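Local coordinates for nidogen-1 (PDB 1GL4), which is a sulfated basement-membrane glycoprotein tightly associated with laminin that also binds collagen IV and perlecan, the latter through the G2 region described here, at residues A[14-19]-A[40-44]; A[24-29]-A[236-240]; A[103-107]-A[224-228]; A[111-115]-A[130-136]; A[188-194]-A[247-253]. All coordinates share one frame; numbering follows the deposited sequence.

Contact 1 (A[14-19]-A[40-44])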
# COMPACT_ATOMS: atom_id res chain seq x y z
N GLN A 14 -25.57 -0.92 -13.11
CA GLN A 14 -25.03 -0.81 -11.76
C GLN A 14 -23.80 -1.70 -11.61
O GLN A 14 -22.94 -1.47 -10.76
CB GLN A 14 -26.08 -1.23 -10.73
CG GLN A 14 -27.28 -0.29 -10.63
CD GLN A 14 -26.90 1.08 -10.12
OE1 GLN A 14 -26.18 1.83 -10.78
NE2 GLN A 14 -27.38 1.42 -8.93
N CYS A 15 -23.72 -2.73 -12.45
CA CYS A 15 -22.61 -3.67 -12.43
C CYS A 15 -21.41 -3.19 -13.24
O CYS A 15 -21.52 -2.30 -14.07
CB CYS A 15 -23.06 -5.03 -12.99
SG CYS A 15 -24.38 -5.91 -12.09
N SER A 16 -20.26 -3.81 -12.97
CA SER A 16 -19.04 -3.49 -13.70
C SER A 16 -19.23 -4.06 -15.10
O SER A 16 -19.97 -5.03 -15.28
CB SER A 16 -17.84 -4.16 -13.03
OG SER A 16 -16.69 -4.15 -13.88
N VAL A 17 -18.58 -3.48 -16.10
CA VAL A 17 -18.71 -3.99 -17.46
C VAL A 17 -18.07 -5.38 -17.53
O VAL A 17 -18.35 -6.16 -18.43
CB VAL A 17 -18.03 -3.07 -18.50
CG1 VAL A 17 -18.66 -1.68 -18.45
CG2 VAL A 17 -16.53 -2.98 -18.22
N HIS A 18 -17.21 -5.68 -16.56
CA HIS A 18 -16.54 -6.97 -16.51
C HIS A 18 -17.26 -7.92 -15.56
O HIS A 18 -16.66 -8.87 -15.05
CB HIS A 18 -15.09 -6.79 -16.04
CG HIS A 18 -14.27 -5.90 -16.91
ND1 HIS A 18 -14.05 -6.14 -18.25
CD2 HIS A 18 -13.58 -4.76 -16.62
CE1 HIS A 18 -13.27 -5.20 -18.74
NE2 HIS A 18 -12.96 -4.36 -17.78
N ALA A 19 -18.55 -7.68 -15.33
CA ALA A 19 -19.32 -8.52 -14.43
C ALA A 19 -20.65 -9.01 -15.01
O ALA A 19 -21.15 -8.46 -16.00
CB ALA A 19 -19.58 -7.78 -13.13
N GLY A 40 -18.12 -7.44 -8.19
CA GLY A 40 -19.20 -7.32 -9.15
C GLY A 40 -19.46 -5.89 -9.59
O GLY A 40 -19.63 -5.62 -10.78
N ARG A 41 -19.51 -4.97 -8.63
CA ARG A 41 -19.73 -3.55 -8.93
C ARG A 41 -18.43 -2.94 -9.44
O ARG A 41 -18.44 -1.99 -10.22
CB ARG A 41 -20.20 -2.80 -7.68
CG ARG A 41 -21.66 -3.05 -7.30
CD ARG A 41 -21.98 -2.42 -5.95
NE ARG A 41 -21.63 -1.00 -5.91
CZ ARG A 41 -22.33 -0.03 -6.50
NH1 ARG A 41 -23.44 -0.32 -7.16
NH2 ARG A 41 -21.91 1.22 -6.42
N GLN A 42 -17.31 -3.50 -8.98
CA GLN A 42 -15.97 -3.05 -9.36
C GLN A 42 -15.13 -4.30 -9.62
O GLN A 42 -15.09 -5.21 -8.78
CB GLN A 42 -15.34 -2.24 -8.22
CG GLN A 42 -16.21 -1.13 -7.61
CD GLN A 42 -16.32 0.10 -8.50
OE1 GLN A 42 -15.45 0.37 -9.31
NE2 GLN A 42 -17.40 0.86 -8.32
N CYS A 43 -14.47 -4.36 -10.77
CA CYS A 43 -13.64 -5.51 -11.12
C CYS A 43 -12.35 -5.08 -11.82
O CYS A 43 -12.34 -4.09 -12.54
CB CYS A 43 -14.40 -6.45 -12.07
SG CYS A 43 -16.02 -7.05 -11.46
N VAL A 44 -11.26 -5.82 -11.59
CA VAL A 44 -9.97 -5.54 -12.23
C VAL A 44 -9.38 -6.86 -12.73
O VAL A 44 -9.62 -7.92 -12.14
CB VAL A 44 -8.96 -4.86 -11.27
CG1 VAL A 44 -9.49 -3.50 -10.83
CG2 VAL A 44 -8.71 -5.75 -10.05
O HOH W 1 -15.03 -2.28 -12.76
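One direct hydrogen bond joins the 14-19 loop to residues 40-44: S16 N donates to G40 O over 2.9 Å. The same carbonyl is pressed by carbon, since A19 CB lies 3.2 Å from G40 O. A second, indirect polar link runs through a water, which is 2.7 Å from S16 OG and accepts from C43 N at 2.9 Å. The serine hydroxyl also closes an ST turn, taking H18 N at 3.1 Å. With OG anti to the backbone N (chi1 166°), the hydroxyl is swung over to C43, where it meets both the water and the CB of that cysteine.

Both segments belong to the EGF-like module that precedes the G2 barrel, and both carry cysteines of its disulfide set: C15 is bonded to C30 and C43 to C32. The type I turn from S16 to A19 brings three side chains round C43. H18 CB lies 4.0 Å from C43 CB, A19 CB touches SG, and S16 CB comes alongside the same sulfur.

At the other end, R41 lays its chain past the backbone of Q14; NH1 stops 3.8 Å from Q14 O. The charge of R41 is answered elsewhere, by a salt bridge from NH2 to E133. Q42 turns its side chain away from the 14-19 loop and bonds to I158 N and E133.

Contact 2 (A[24-29]-A[236-240]); sequences YATGFC and CAHDD
The disulfide between C29 and C236 is the covalent centre of this contact, with a chi3 of -90° and an SG-SG distance of 2.0 Å. It ties the EGF-like module to the loop that follows strand 221-232 of the G2 barrel, so that two domains are stitched together across some 200 residues of chain. Packing is close around it. H238 CB lies 3.4 Å from C29 SG, and the imidazole lies flat against the backbone of G27, whose CA sits 3.4 Å from the ring centroid, almost on its normal. F28 O and T26 OG1 meet the imidazole at its edge, and T26 OG1 shares a hydrogen bond of 2.6 Å with H238 ND1.

Y24 packs beside D239, its ring face covering D239 CA and CB, with CB 3.9 Å from the centroid. D239 holds CG anti to its N (chi1 -172°), which carries the carboxylate alongside the phenol; Y24 OH comes 2.6 Å from D239 OD2 in a weak bond, not settled because this proton has another acceptor within reach. Replacing Y24 by an alanine would probably uncover D239 CA and CB and take away the hydroxyl close to OD2.

The solvent side is looser: a water bridges T26 OG1 and A237 O, at 3.0 Å from T26 OG1. F28 turns away from the 236-240 loop, onto helix 8-11 and strand 19-23, while C29 pairs through its backbone with R22 of that strand.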
# COMPACT_ATOMS: atom_id res chain seq x y z
N TYR A 24 -32.78 -12.24 -8.36
CA TYR A 24 -33.18 -13.07 -7.23
C TYR A 24 -34.53 -12.58 -6.73
O TYR A 24 -35.03 -11.54 -7.15
CB TYR A 24 -32.15 -12.99 -6.11
CG TYR A 24 -30.77 -13.46 -6.51
CD1 TYR A 24 -29.92 -12.63 -7.24
CD2 TYR A 24 -30.33 -14.74 -6.20
CE1 TYR A 24 -28.66 -13.07 -7.65
CE2 TYR A 24 -29.08 -15.20 -6.61
CZ TYR A 24 -28.25 -14.35 -7.33
OH TYR A 24 -27.01 -14.80 -7.75
N ALA A 25 -35.13 -13.35 -5.82
CA ALA A 25 -36.43 -13.02 -5.27
C ALA A 25 -36.55 -11.55 -4.89
O ALA A 25 -37.44 -10.85 -5.38
CB ALA A 25 -36.71 -13.89 -4.05
N THR A 26 -35.65 -11.08 -4.03
CA THR A 26 -35.68 -9.70 -3.55
C THR A 26 -34.89 -8.69 -4.38
O THR A 26 -35.08 -7.48 -4.21
CB THR A 26 -35.19 -9.62 -2.10
OG1 THR A 26 -33.92 -10.27 -2.00
CG2 THR A 26 -36.18 -10.30 -1.16
N GLY A 27 -34.01 -9.16 -5.25
CA GLY A 27 -33.23 -8.24 -6.06
C GLY A 27 -32.15 -8.91 -6.87
O GLY A 27 -32.13 -10.13 -7.00
N PHE A 28 -31.24 -8.11 -7.41
CA PHE A 28 -30.14 -8.64 -8.22
C PHE A 28 -28.79 -8.37 -7.57
O PHE A 28 -28.66 -7.51 -6.70
CB PHE A 28 -30.16 -8.00 -9.60
CG PHE A 28 -29.80 -6.54 -9.59
CD1 PHE A 28 -30.74 -5.58 -9.21
CD2 PHE A 28 -28.51 -6.12 -9.92
CE1 PHE A 28 -30.40 -4.23 -9.15
CE2 PHE A 28 -28.16 -4.78 -9.86
CZ PHE A 28 -29.10 -3.83 -9.48
N CYS A 29 -27.78 -9.11 -8.02
CA CYS A 29 -26.40 -8.97 -7.55
C CYS A 29 -25.45 -9.07 -8.74
O CYS A 29 -25.77 -9.70 -9.75
CB CYS A 29 -26.05 -10.06 -6.53
SG CYS A 29 -26.97 -9.98 -4.96
N CYS A 236 -24.02 -7.26 -1.34
CA CYS A 236 -25.32 -7.51 -1.95
C CYS A 236 -26.17 -8.36 -1.01
O CYS A 236 -25.77 -9.46 -0.61
CB CYS A 236 -25.16 -8.19 -3.31
SG CYS A 236 -26.67 -8.08 -4.33
N ALA A 237 -27.34 -7.85 -0.66
CA ALA A 237 -28.25 -8.53 0.27
C ALA A 237 -29.13 -9.60 -0.37
O ALA A 237 -30.11 -10.04 0.23
CB ALA A 237 -29.11 -7.50 0.99
N HIS A 238 -28.78 -10.01 -1.58
CA HIS A 238 -29.55 -11.04 -2.26
C HIS A 238 -28.62 -12.23 -2.47
O HIS A 238 -27.56 -12.30 -1.86
CB HIS A 238 -30.08 -10.49 -3.59
CG HIS A 238 -30.72 -9.14 -3.46
ND1 HIS A 238 -31.85 -8.93 -2.70
CD2 HIS A 238 -30.37 -7.93 -3.95
CE1 HIS A 238 -32.16 -7.64 -2.73
NE2 HIS A 238 -31.28 -7.02 -3.48
N ASP A 239 -29.02 -13.16 -3.34
CA ASP A 239 -28.19 -14.34 -3.59
C ASP A 239 -28.09 -15.13 -2.30
O ASP A 239 -27.03 -15.22 -1.68
CB ASP A 239 -26.79 -13.92 -4.06
CG ASP A 239 -25.96 -15.10 -4.52
OD1 ASP A 239 -25.78 -16.05 -3.74
OD2 ASP A 239 -25.47 -15.07 -5.67
N ASP A 240 -29.22 -15.71 -1.88
CA ASP A 240 -29.28 -16.49 -0.66
C ASP A 240 -28.19 -17.56 -0.63
O ASP A 240 -27.53 -17.76 0.39
CB ASP A 240 -30.66 -17.15 -0.53
CG ASP A 240 -30.82 -17.92 0.76
OD1 ASP A 240 -30.08 -18.92 0.96
OD2 ASP A 240 -31.67 -17.53 1.59
O HOH W 2 -33.26 -10.55 0.88

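Contact 3 (A[103-107]-A[224-228]); sequences LPLAP and IYQWR
P104 and P107 face Y225 and W227 across a wide backbone spacing, with CA atoms 9.3 Å apart for P104 and Y225, so side chains fill the distance between the 103-107 loop and strand 221-232. This is an interior contact of the nidogen G2 beta-barrel: the loop leading into helix 107-115 lies against residues of the barrel wall. L105 is the centre of an inverse gamma turn, which bends the chain between the two prolines.

P107 lies over the indole of W227, with CB 3.8 Å from the centroid of the six-membered ring and only 6° off its normal, a CH-pi contact. L105 instead comes in at the edge, where CD2 lies 3.5 Å from W227 CZ2. On its own strand, the indole places NE1 over the face of the Y225 ring. A serine in place of W227 would probably leave P107 without its aromatic floor and L105 CD2 without its neighbour, opening a gap beneath the loop.

Y225 has CG between the backbone N and the carbonyl carbon (chi1 54°), which carries the ring toward P104 and sets CE1 against P104 CB at 3.8 Å. Its hydroxyl donates to P104 O over 2.6 Å, tilted 25° from the carbonyl plane.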
# COMPACT_ATOMS: atom_id res chain seq x y z
N LEU A 103 6.78 8.95 10.21
CA LEU A 103 7.47 7.74 9.75
C LEU A 103 6.95 6.40 10.29
O LEU A 103 6.90 5.41 9.56
CB LEU A 103 8.97 7.85 10.02
CG LEU A 103 9.75 8.72 9.03
CD1 LEU A 103 11.20 8.86 9.47
CD2 LEU A 103 9.68 8.10 7.63
N PRO A 104 6.56 6.35 11.57
CA PRO A 104 6.07 5.08 12.11
C PRO A 104 4.68 4.68 11.60
O PRO A 104 4.28 3.53 11.75
CB PRO A 104 6.05 5.32 13.63
CG PRO A 104 7.03 6.44 13.83
CD PRO A 104 6.75 7.33 12.65
N LEU A 105 3.97 5.62 11.00
CA LEU A 105 2.60 5.38 10.54
C LEU A 105 2.41 4.69 9.18
O LEU A 105 1.58 5.11 8.38
CB LEU A 105 1.83 6.70 10.55
CG LEU A 105 1.96 7.50 11.85
CD1 LEU A 105 1.23 8.83 11.71
CD2 LEU A 105 1.40 6.69 13.00
N ALA A 106 3.16 3.62 8.95
CA ALA A 106 3.06 2.87 7.71
C ALA A 106 1.62 2.43 7.39
O ALA A 106 1.26 2.31 6.21
CB ALA A 106 3.97 1.65 7.77
N PRO A 107 0.79 2.16 8.41
CA PRO A 107 -0.59 1.74 8.16
C PRO A 107 -1.42 2.74 7.34
O PRO A 107 -2.52 2.42 6.89
CB PRO A 107 -1.15 1.53 9.57
CG PRO A 107 0.04 1.01 10.31
CD PRO A 107 1.14 1.95 9.84
N ILE A 224 6.31 1.67 21.49
CA ILE A 224 5.15 0.84 21.20
C ILE A 224 3.89 1.64 20.91
O ILE A 224 3.67 2.69 21.51
CB ILE A 224 4.82 -0.07 22.41
CG1 ILE A 224 6.07 -0.83 22.85
CG2 ILE A 224 3.68 -1.03 22.07
CD1 ILE A 224 5.96 -1.43 24.25
N TYR A 225 3.07 1.16 19.98
CA TYR A 225 1.80 1.81 19.70
C TYR A 225 0.71 0.79 19.40
O TYR A 225 1.01 -0.35 19.02
CB TYR A 225 1.90 2.87 18.58
CG TYR A 225 2.48 2.49 17.22
CD1 TYR A 225 2.67 3.47 16.25
CD2 TYR A 225 2.87 1.18 16.91
CE1 TYR A 225 3.22 3.17 15.01
CE2 TYR A 225 3.42 0.88 15.66
CZ TYR A 225 3.59 1.89 14.72
OH TYR A 225 4.15 1.63 13.48
N GLN A 226 -0.54 1.18 19.62
CA GLN A 226 -1.66 0.30 19.39
C GLN A 226 -2.55 0.83 18.28
O GLN A 226 -3.03 1.96 18.34
CB GLN A 226 -2.51 0.14 20.66
CG GLN A 226 -3.68 -0.83 20.49
CD GLN A 226 -4.61 -0.86 21.69
OE1 GLN A 226 -5.33 0.10 21.96
NE2 GLN A 226 -4.60 -1.97 22.42
N TRP A 227 -2.77 -0.00 17.26
CA TRP A 227 -3.63 0.36 16.14
C TRP A 227 -5.01 -0.27 16.30
O TRP A 227 -5.14 -1.46 16.60
CB TRP A 227 -3.00 -0.10 14.82
CG TRP A 227 -1.91 0.80 14.37
CD1 TRP A 227 -0.59 0.74 14.72
CD2 TRP A 227 -2.07 1.98 13.57
NE1 TRP A 227 0.08 1.82 14.20
CE2 TRP A 227 -0.80 2.59 13.49
CE3 TRP A 227 -3.16 2.58 12.93
CZ2 TRP A 227 -0.59 3.78 12.78
CZ3 TRP A 227 -2.95 3.76 12.22
CH2 TRP A 227 -1.68 4.35 12.16
N ARG A 228 -6.05 0.54 16.10
CA ARG A 228 -7.43 0.08 16.22
C ARG A 228 -8.19 0.57 14.99
O ARG A 228 -8.13 1.76 14.67
CB ARG A 228 -8.06 0.66 17.49
CG ARG A 228 -7.30 0.36 18.78
CD ARG A 228 -8.00 0.94 20.02
NE ARG A 228 -8.01 2.40 20.02
CZ ARG A 228 -6.97 3.17 20.33
NH1 ARG A 228 -5.81 2.61 20.67
NH2 ARG A 228 -7.08 4.49 20.29

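Contact 4 (A[111-115]-A[130-136]); sequences IIGWM and TGGEFTR
F134 reaches from strand 133-142 into the side of helix 107-115, where I111, W114 and M115 surround its ring. Its CB points toward the helix, and a chi1 of 66° folds the ring back over its own backbone. Along the ring, CE1 comes within 4.2 Å of I111 CG1, while CE2 lies 3.9 Å from M115 SD. At the tip, CZ touches the same sulfur and M115 CG as well as I111 CG1. M115 thus approaches in the ring plane, an edge-on Met-aromatic contact. W114 comes over the face: its CZ3 is 4.1 Å from F134 CZ, and the planes stand at 75° in a T-shaped pair, with the indole supplying the edge.

Here the helix enclosed by the G2 beta-barrel rests on the inner side of the barrel wall. F155 of the neighbouring strand stacks on F134, and I231 packs against it too.

Further along the strand, R136 extends past I111 in the opposite direction. One face of its guanidinium is covered by I111 CB, 3.5 Å from NH1. The buried charged group is held by hydrogen bonds from NH1 to P107 O and from NE to Q229. At the other end, the chain of M115 bends so that CE lies 4.0 Å from G132 CA, within the type I' turn from T130 to E133.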
# COMPACT_ATOMS: atom_id res chain seq x y z
N ILE A 111 -3.26 0.05 4.46
CA ILE A 111 -4.62 -0.37 4.15
C ILE A 111 -4.69 -0.80 2.68
O ILE A 111 -5.48 -1.67 2.31
CB ILE A 111 -5.65 0.78 4.42
CG1 ILE A 111 -7.08 0.30 4.17
CG2 ILE A 111 -5.33 1.97 3.54
CD1 ILE A 111 -7.56 -0.75 5.16
N ILE A 112 -3.84 -0.21 1.85
CA ILE A 112 -3.81 -0.56 0.43
C ILE A 112 -3.19 -1.95 0.26
O ILE A 112 -3.54 -2.69 -0.65
CB ILE A 112 -3.03 0.49 -0.38
CG1 ILE A 112 -3.72 1.86 -0.24
CG2 ILE A 112 -2.95 0.09 -1.84
CD1 ILE A 112 -3.00 3.01 -0.89
N GLY A 113 -2.28 -2.31 1.17
CA GLY A 113 -1.67 -3.62 1.12
C GLY A 113 -2.72 -4.66 1.50
O GLY A 113 -2.74 -5.77 0.97
N TRP A 114 -3.59 -4.29 2.44
CA TRP A 114 -4.67 -5.17 2.88
C TRP A 114 -5.63 -5.40 1.71
O TRP A 114 -6.08 -6.51 1.47
CB TRP A 114 -5.42 -4.53 4.06
CG TRP A 114 -6.68 -5.25 4.45
CD1 TRP A 114 -6.78 -6.42 5.15
CD2 TRP A 114 -8.03 -4.86 4.13
NE1 TRP A 114 -8.11 -6.79 5.28
CE2 TRP A 114 -8.89 -5.85 4.66
CE3 TRP A 114 -8.58 -3.77 3.44
CZ2 TRP A 114 -10.28 -5.78 4.53
CZ3 TRP A 114 -9.97 -3.70 3.31
CH2 TRP A 114 -10.80 -4.70 3.85
N MET A 115 -5.92 -4.33 0.98
CA MET A 115 -6.82 -4.40 -0.17
C MET A 115 -6.35 -5.37 -1.25
O MET A 115 -7.16 -6.08 -1.85
CB MET A 115 -6.99 -3.02 -0.81
CG MET A 115 -7.81 -2.01 -0.03
SD MET A 115 -7.90 -0.42 -0.91
CE MET A 115 -8.80 -0.90 -2.36
N THR A 130 -14.68 -5.76 -0.71
CA THR A 130 -15.34 -4.45 -0.83
C THR A 130 -15.41 -3.79 -2.20
O THR A 130 -16.16 -2.82 -2.39
CB THR A 130 -14.68 -3.42 0.10
OG1 THR A 130 -13.41 -3.04 -0.45
CG2 THR A 130 -14.45 -3.99 1.50
N GLY A 131 -14.61 -4.26 -3.15
CA GLY A 131 -14.61 -3.63 -4.46
C GLY A 131 -14.01 -2.22 -4.38
O GLY A 131 -14.22 -1.40 -5.28
N GLY A 132 -13.27 -1.95 -3.32
CA GLY A 132 -12.67 -0.63 -3.17
C GLY A 132 -13.67 0.46 -2.81
O GLY A 132 -13.40 1.64 -3.02
N GLU A 133 -14.82 0.05 -2.29
CA GLU A 133 -15.86 0.99 -1.87
C GLU A 133 -16.07 0.73 -0.38
O GLU A 133 -16.79 -0.19 -0.01
CB GLU A 133 -17.17 0.72 -2.63
CG GLU A 133 -17.07 0.87 -4.15
CD GLU A 133 -18.32 0.38 -4.87
OE1 GLU A 133 -18.73 -0.79 -4.66
OE2 GLU A 133 -18.90 1.15 -5.65
N PHE A 134 -15.44 1.53 0.47
CA PHE A 134 -15.57 1.35 1.91
C PHE A 134 -15.05 2.54 2.71
O PHE A 134 -14.41 3.43 2.16
CB PHE A 134 -14.84 0.06 2.36
CG PHE A 134 -13.33 0.12 2.21
CD1 PHE A 134 -12.51 0.46 3.29
CD2 PHE A 134 -12.72 -0.21 1.00
CE1 PHE A 134 -11.12 0.47 3.16
CE2 PHE A 134 -11.33 -0.20 0.86
CZ PHE A 134 -10.53 0.14 1.94
N THR A 135 -15.37 2.55 4.00
CA THR A 135 -14.92 3.60 4.90
C THR A 135 -14.03 2.96 5.96
O THR A 135 -14.35 1.88 6.47
CB THR A 135 -16.10 4.28 5.63
OG1 THR A 135 -16.99 4.87 4.68
CG2 THR A 135 -15.58 5.36 6.58
N ARG A 136 -12.91 3.61 6.27
CA ARG A 136 -11.98 3.12 7.27
C ARG A 136 -11.82 4.15 8.39
O ARG A 136 -11.41 5.28 8.13
CB ARG A 136 -10.60 2.87 6.65
CG ARG A 136 -9.54 2.35 7.63
CD ARG A 136 -8.11 2.72 7.22
NE ARG A 136 -7.10 1.96 7.95
CZ ARG A 136 -5.78 2.15 7.84
NH1 ARG A 136 -5.31 3.09 7.03
NH2 ARG A 136 -4.94 1.37 8.52

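Contact 5 (A[188-194]-A[247-253]); sequences YTELYHY and STQQLSV
Y188 and V253 lie side by side at one end of the strand pair, the tyrosine ring laid over the valine. V253 CB sits 3.8 Å from the ring centroid, 15° off the normal, and its two methyls spread over opposite rims of the same face: CG2 meets CE1 at 3.6 Å while CG1 faces CE2. A chi1 of 64° swings the Y188 ring across toward V253. R205 adds a cation-pi contact to the same ring.

On the face that carries Y188, E190 and Y192, L251 CG is anti to the backbone N (chi1 -175°), and its branch CD2 packs against the bonded pair E190 OE1 and Y192 OH, 3.8 Å from each. Y192 CE1 rests at the same time on L251 CB. The tyrosine hydroxyl donates to E190 OE1 at 2.7 Å, meeting it from above the carboxylate plane, and the other oxygen of E190 forms a salt bridge to R205, so both carboxylate oxygens of this buried group are engaged.

The two strands are antiparallel neighbours in the wall of the G2 beta-barrel, with Y188, E190 and Y192 each exchanging paired backbone bonds with V253, L251 and Q249.

On the opposite face, L191 CD2 lies across Q250 CB at 3.8 Å. H193 and T248 run side by side, and H193 ND1 makes a weak hydrogen bond of 3.3 Å with T248 OG1.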
# COMPACT_ATOMS: atom_id res chain seq x y z
N TYR A 188 5.21 -8.63 10.84
CA TYR A 188 4.16 -8.85 11.83
C TYR A 188 2.89 -9.44 11.19
O TYR A 188 2.77 -9.48 9.97
CB TYR A 188 3.80 -7.53 12.53
CG TYR A 188 3.21 -6.47 11.60
CD1 TYR A 188 1.84 -6.40 11.36
CD2 TYR A 188 4.04 -5.55 10.96
CE1 TYR A 188 1.30 -5.44 10.49
CE2 TYR A 188 3.51 -4.57 10.09
CZ TYR A 188 2.14 -4.53 9.86
OH TYR A 188 1.61 -3.55 9.04
N THR A 189 1.97 -9.89 12.03
CA THR A 189 0.70 -10.45 11.56
C THR A 189 -0.42 -9.68 12.25
O THR A 189 -0.23 -9.17 13.36
CB THR A 189 0.56 -11.96 11.91
OG1 THR A 189 0.59 -12.12 13.34
CG2 THR A 189 1.70 -12.77 11.29
N GLU A 190 -1.57 -9.59 11.59
CA GLU A 190 -2.74 -8.89 12.13
C GLU A 190 -3.98 -9.72 11.88
O GLU A 190 -4.10 -10.35 10.83
CB GLU A 190 -2.97 -7.55 11.43
CG GLU A 190 -2.06 -6.41 11.77
CD GLU A 190 -2.55 -5.12 11.14
OE1 GLU A 190 -2.74 -5.10 9.91
OE2 GLU A 190 -2.77 -4.13 11.88
N LEU A 191 -4.91 -9.72 12.83
CA LEU A 191 -6.15 -10.47 12.67
C LEU A 191 -7.30 -9.53 12.33
O LEU A 191 -7.53 -8.53 13.01
CB LEU A 191 -6.47 -11.26 13.94
CG LEU A 191 -5.43 -12.33 14.32
CD1 LEU A 191 -5.89 -13.06 15.57
CD2 LEU A 191 -5.26 -13.30 13.16
N TYR A 192 -8.02 -9.86 11.26
CA TYR A 192 -9.15 -9.07 10.81
C TYR A 192 -10.43 -9.88 11.02
O TYR A 192 -10.62 -10.92 10.39
CB TYR A 192 -8.99 -8.71 9.32
CG TYR A 192 -7.93 -7.64 9.07
CD1 TYR A 192 -6.57 -7.92 9.24
CD2 TYR A 192 -8.30 -6.34 8.71
CE1 TYR A 192 -5.59 -6.91 9.07
CE2 TYR A 192 -7.34 -5.33 8.54
CZ TYR A 192 -5.99 -5.62 8.72
OH TYR A 192 -5.05 -4.62 8.57
N HIS A 193 -11.28 -9.39 11.92
CA HIS A 193 -12.55 -10.04 12.27
C HIS A 193 -13.73 -9.51 11.45
O HIS A 193 -13.95 -8.30 11.39
CB HIS A 193 -12.82 -9.85 13.76
CG HIS A 193 -11.70 -10.31 14.64
ND1 HIS A 193 -11.44 -11.64 14.88
CD2 HIS A 193 -10.74 -9.62 15.29
CE1 HIS A 193 -10.36 -11.75 15.64
NE2 HIS A 193 -9.91 -10.53 15.90
N TYR A 194 -14.49 -10.42 10.85
CA TYR A 194 -15.64 -10.06 10.03
C TYR A 194 -16.98 -10.42 10.68
O TYR A 194 -17.11 -11.48 11.30
CB TYR A 194 -15.58 -10.76 8.66
CG TYR A 194 -16.88 -10.68 7.88
CD1 TYR A 194 -17.22 -9.53 7.18
CD2 TYR A 194 -17.80 -11.74 7.91
CE1 TYR A 194 -18.45 -9.42 6.53
CE2 TYR A 194 -19.03 -11.63 7.27
CZ TYR A 194 -19.35 -10.47 6.58
OH TYR A 194 -20.58 -10.35 5.97
N SER A 247 -14.97 -15.81 9.55
CA SER A 247 -15.16 -14.92 10.68
C SER A 247 -13.86 -14.23 11.07
O SER A 247 -13.87 -13.15 11.65
CB SER A 247 -15.75 -15.68 11.87
OG SER A 247 -15.06 -16.89 12.10
N THR A 248 -12.73 -14.86 10.74
CA THR A 248 -11.42 -14.31 11.05
C THR A 248 -10.40 -14.66 9.95
O THR A 248 -10.31 -15.81 9.54
CB THR A 248 -10.87 -14.85 12.38
OG1 THR A 248 -11.80 -14.59 13.43
CG2 THR A 248 -9.54 -14.17 12.72
N GLN A 249 -9.66 -13.66 9.49
CA GLN A 249 -8.62 -13.87 8.47
C GLN A 249 -7.32 -13.26 8.99
O GLN A 249 -7.33 -12.26 9.70
CB GLN A 249 -9.03 -13.22 7.14
CG GLN A 249 -10.31 -13.80 6.53
CD GLN A 249 -10.67 -13.19 5.19
OE1 GLN A 249 -11.72 -13.47 4.62
NE2 GLN A 249 -9.78 -12.35 4.67
N GLN A 250 -6.19 -13.86 8.62
CA GLN A 250 -4.90 -13.35 9.08
C GLN A 250 -4.08 -12.69 7.99
O GLN A 250 -3.85 -13.27 6.93
CB GLN A 250 -4.09 -14.49 9.71
CG GLN A 250 -2.67 -14.10 10.10
CD GLN A 250 -1.89 -15.25 10.70
OE1 GLN A 250 -0.73 -15.47 10.37
NE2 GLN A 250 -2.54 -16.01 11.58
N LEU A 251 -3.65 -11.45 8.26
CA LEU A 251 -2.83 -10.71 7.31
C LEU A 251 -1.38 -10.83 7.76
O LEU A 251 -1.05 -10.48 8.90
CB LEU A 251 -3.23 -9.23 7.27
CG LEU A 251 -2.51 -8.36 6.23
CD1 LEU A 251 -3.10 -8.64 4.85
CD2 LEU A 251 -2.68 -6.87 6.56
N SER A 252 -0.52 -11.34 6.88
CA SER A 252 0.90 -11.49 7.18
C SER A 252 1.65 -10.38 6.43
O SER A 252 1.55 -10.26 5.21
CB SER A 252 1.39 -12.87 6.73
OG SER A 252 0.73 -13.89 7.47
N VAL A 253 2.38 -9.56 7.19
CA VAL A 253 3.11 -8.43 6.62
C VAL A 253 4.62 -8.54 6.80
O VAL A 253 5.10 -8.94 7.86
CB VAL A 253 2.66 -7.11 7.29
CG1 VAL A 253 3.35 -5.92 6.64
CG2 VAL A 253 1.14 -6.97 7.19

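How the contacts relate
Contacts 3 and 4 are wholly buried, contacts 1 and 5 partly so, and contact 2 lies at the surface, on the seam between the EGF-like module and the barrel. Chemistry follows place: a disulfide crosses contact 2, while contact 1 is held by a backbone bond and a water bridge beside cysteines bonded elsewhere. Aromatic and aliphatic packing dominates contacts 3 and 4, and regular backbone pairing contact 5. Helix 107-115 joins the three barrel contacts, through the P107-R136 link shared by contacts 3 and 4 and through W114 of contact 4, which stacks on Y192 of contact 5. Contact 1 reaches contact 4 through R41, Q42 and E133, and touches contact 2 where Q14 packs on F28.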